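Local coordinates for protein taurine dioxygenase (Burkholderia xenovorans, PDB 5KEU) that probably acts as an iron- and 2-oxoglutarate-dependent dioxygenase of the TfdA family, and holds a magnesium ion in this crystal, at residues B[230-233]-B[234-237]. Numbering follows the deposited sequence.
Sequences GVTP and RESE
Thr232 and Glu235 bind each other reciprocally and form a capping box at the start of helix 233-247, with Thr232 as the N-cap. Two side-chain-to-backbone hydrogen bonds support the assignment. Glu235 N donates to Thr232 OG1 over 3.2 Å. In return, Thr232 N donates to Glu235 OE2 over 2.9 Å. This second bond is almost straight at the hydrogen (170°). The amide nevertheless meets the oxygen from above the carboxylate plane, 49° out of it. Both side-chain conformations suit this exchange: OG1 of Thr232 lies between its own N and C (chi1 74°), which points it at the amide of Glu235, while Glu235 places CG beside its backbone N and then runs extended, which carries OE2 back to the amide of Thr232.

Backbone bonds continue from the box into regular helix, Ser236 N to Thr232 O and Glu237 N to Pro233 O, each 2.9 Å. Pro233, at the first helical position, has no amide hydrogen of its own that would need an acceptor there.

A nonpolar contact flanks the polar exchange: CG2 of Val231 packs against CB of Ser236 at 3.7 Å. Ser236 itself is buried, its OG hydrogen-bonded to Ile228 N at the end of strand 225-228, which ties the new helix to the strand before it.

A salt bridge within the first turn joins Arg234 NH1 to Glu237 OE1 at 2.7 Å; the guanidinium meets the carboxylate at its edge, with Glu237 CD in its plane.

Far from the metal site, this surface turn thus ends the loop after strand 225-228 with the amides of Thr232 and Glu235 held by the box and those of Ser236 and Glu237 by backbone carbonyls, and the carboxylate of Glu235 probably also interacts favourably with the helix dipole.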
ATOM      1  N   GLY B 230      -1.756  19.712 -25.918  1.00 12.58           N
ATOM      2  CA  GLY B 230      -0.997  19.746 -27.150  1.00 15.33           C
ATOM      3  C   GLY B 230      -0.680  18.405 -27.767  1.00 12.87           C
ATOM      4  O   GLY B 230       0.014  18.369 -28.792  1.00 13.30           O
ATOM      5  N   VAL B 231      -1.150  17.303 -27.188  1.00 11.92           N
ATOM      6  CA  VAL B 231      -1.012  15.984 -27.799  1.00 13.93           C
ATOM      7  C   VAL B 231      -2.408  15.463 -28.148  1.00 11.99           C
ATOM      8  O   VAL B 231      -3.425  16.018 -27.724  1.00 12.06           O
ATOM      9  CB  VAL B 231      -0.244  15.005 -26.885  1.00 11.08           C
ATOM     10  CG1 VAL B 231       1.109  15.643 -26.454  1.00 11.06           C
ATOM     11  CG2 VAL B 231      -1.061  14.630 -25.636  1.00 14.30           C
ATOM     12  N   THR B 232      -2.460  14.387 -28.946  1.00 11.71           N
ATOM     13  CA  THR B 232      -3.772  13.870 -29.352  1.00 17.01           C
ATOM     14  C   THR B 232      -4.449  13.172 -28.175  1.00 12.98           C
ATOM     15  O   THR B 232      -3.800  12.826 -27.187  1.00 15.57           O
ATOM     16  CB  THR B 232      -3.664  12.899 -30.533  1.00 18.09           C
ATOM     17  OG1 THR B 232      -3.131  11.650 -30.084  1.00 13.07           O
ATOM     18  CG2 THR B 232      -2.784  13.461 -31.630  1.00 18.59           C
ATOM     19  N   PRO B 233      -5.768  12.984 -28.239  1.00 12.73           N
ATOM     20  CA  PRO B 233      -6.444  12.356 -27.092  1.00 11.91           C
ATOM     21  C   PRO B 233      -5.894  10.977 -26.754  1.00 11.45           C
ATOM     22  O   PRO B 233      -5.769  10.636 -25.565  1.00 11.90           O
ATOM     23  CB  PRO B 233      -7.913  12.308 -27.548  1.00 15.34           C
ATOM     24  CG  PRO B 233      -8.040  13.528 -28.477  1.00 15.24           C
ATOM     25  CD  PRO B 233      -6.722  13.566 -29.211  1.00 14.93           C
ATOM     26  N   ARG B 234      -5.538  10.168 -27.758  1.00 11.45           N
ATOM     27  CA  ARG B 234      -4.992   8.845 -27.430  1.00 11.08           C
ATOM     28  C   ARG B 234      -3.567   8.954 -26.887  1.00 14.67           C
ATOM     29  O   ARG B 234      -3.201   8.241 -25.939  1.00 10.68           O
ATOM     30  CB  ARG B 234      -5.044   7.919 -28.651  1.00 11.29           C
ATOM     31  CG  ARG B 234      -4.377   6.525 -28.411  1.00 10.98           C
ATOM     32  CD  ARG B 234      -4.910   5.889 -27.119  1.00 11.24           C
ATOM     33  NE  ARG B 234      -4.245   4.596 -26.886  1.00 11.59           N
ATOM     34  CZ  ARG B 234      -4.328   3.891 -25.771  1.00 15.46           C
ATOM     35  NH1 ARG B 234      -5.067   4.320 -24.764  1.00 14.86           N
ATOM     36  NH2 ARG B 234      -3.662   2.741 -25.677  1.00 15.04           N
ATOM     37  N   GLU B 235      -2.742   9.842 -27.459  1.00 11.73           N
ATOM     38  CA  GLU B 235      -1.422  10.052 -26.880  1.00 12.70           C
ATOM     39  C   GLU B 235      -1.536  10.458 -25.417  1.00 11.01           C
ATOM     40  O   GLU B 235      -0.783   9.976 -24.562  1.00 10.76           O
ATOM     41  CB  GLU B 235      -0.652  11.123 -27.670  1.00 11.41           C
ATOM     42  CG  GLU B 235      -0.354  10.733 -29.127  1.00 15.44           C
ATOM     43  CD  GLU B 235       0.120  11.913 -29.986  1.00 14.14           C
ATOM     44  OE1 GLU B 235       0.585  11.664 -31.119  1.00 13.08           O
ATOM     45  OE2 GLU B 235       0.040  13.082 -29.533  1.00 12.63           O
ATOM     46  N   SER B 236      -2.455  11.376 -25.118  1.00 11.64           N
ATOM     47  CA  SER B 236      -2.643  11.822 -23.745  1.00 11.67           C
ATOM     48  C   SER B 236      -3.061  10.667 -22.852  1.00 10.55           C
ATOM     49  O   SER B 236      -2.489  10.455 -21.775  1.00 11.78           O
ATOM     50  CB  SER B 236      -3.699  12.932 -23.708  1.00 10.62           C
ATOM     51  OG  SER B 236      -4.002  13.309 -22.378  1.00 12.70           O
ATOM     52  N   GLU B 237      -4.082   9.928 -23.279  1.00 10.21           N
ATOM     53  CA  GLU B 237      -4.571   8.798 -22.493  1.00 13.01           C
ATOM     54  C   GLU B 237      -3.454   7.798 -22.198  1.00 13.37           C
ATOM     55  O   GLU B 237      -3.269   7.371 -21.048  1.00 11.42           O
ATOM     56  CB  GLU B 237      -5.718   8.132 -23.255  1.00 14.37           C
ATOM     57  CG  GLU B 237      -6.344   6.938 -22.577  1.00 19.25           C
ATOM     58  CD  GLU B 237      -7.490   6.400 -23.406  1.00 21.96           C
ATOM     59  OE1 GLU B 237      -7.248   5.898 -24.530  1.00 14.85           O
ATOM     60  OE2 GLU B 237      -8.637   6.534 -22.949  1.00 25.34           O
TER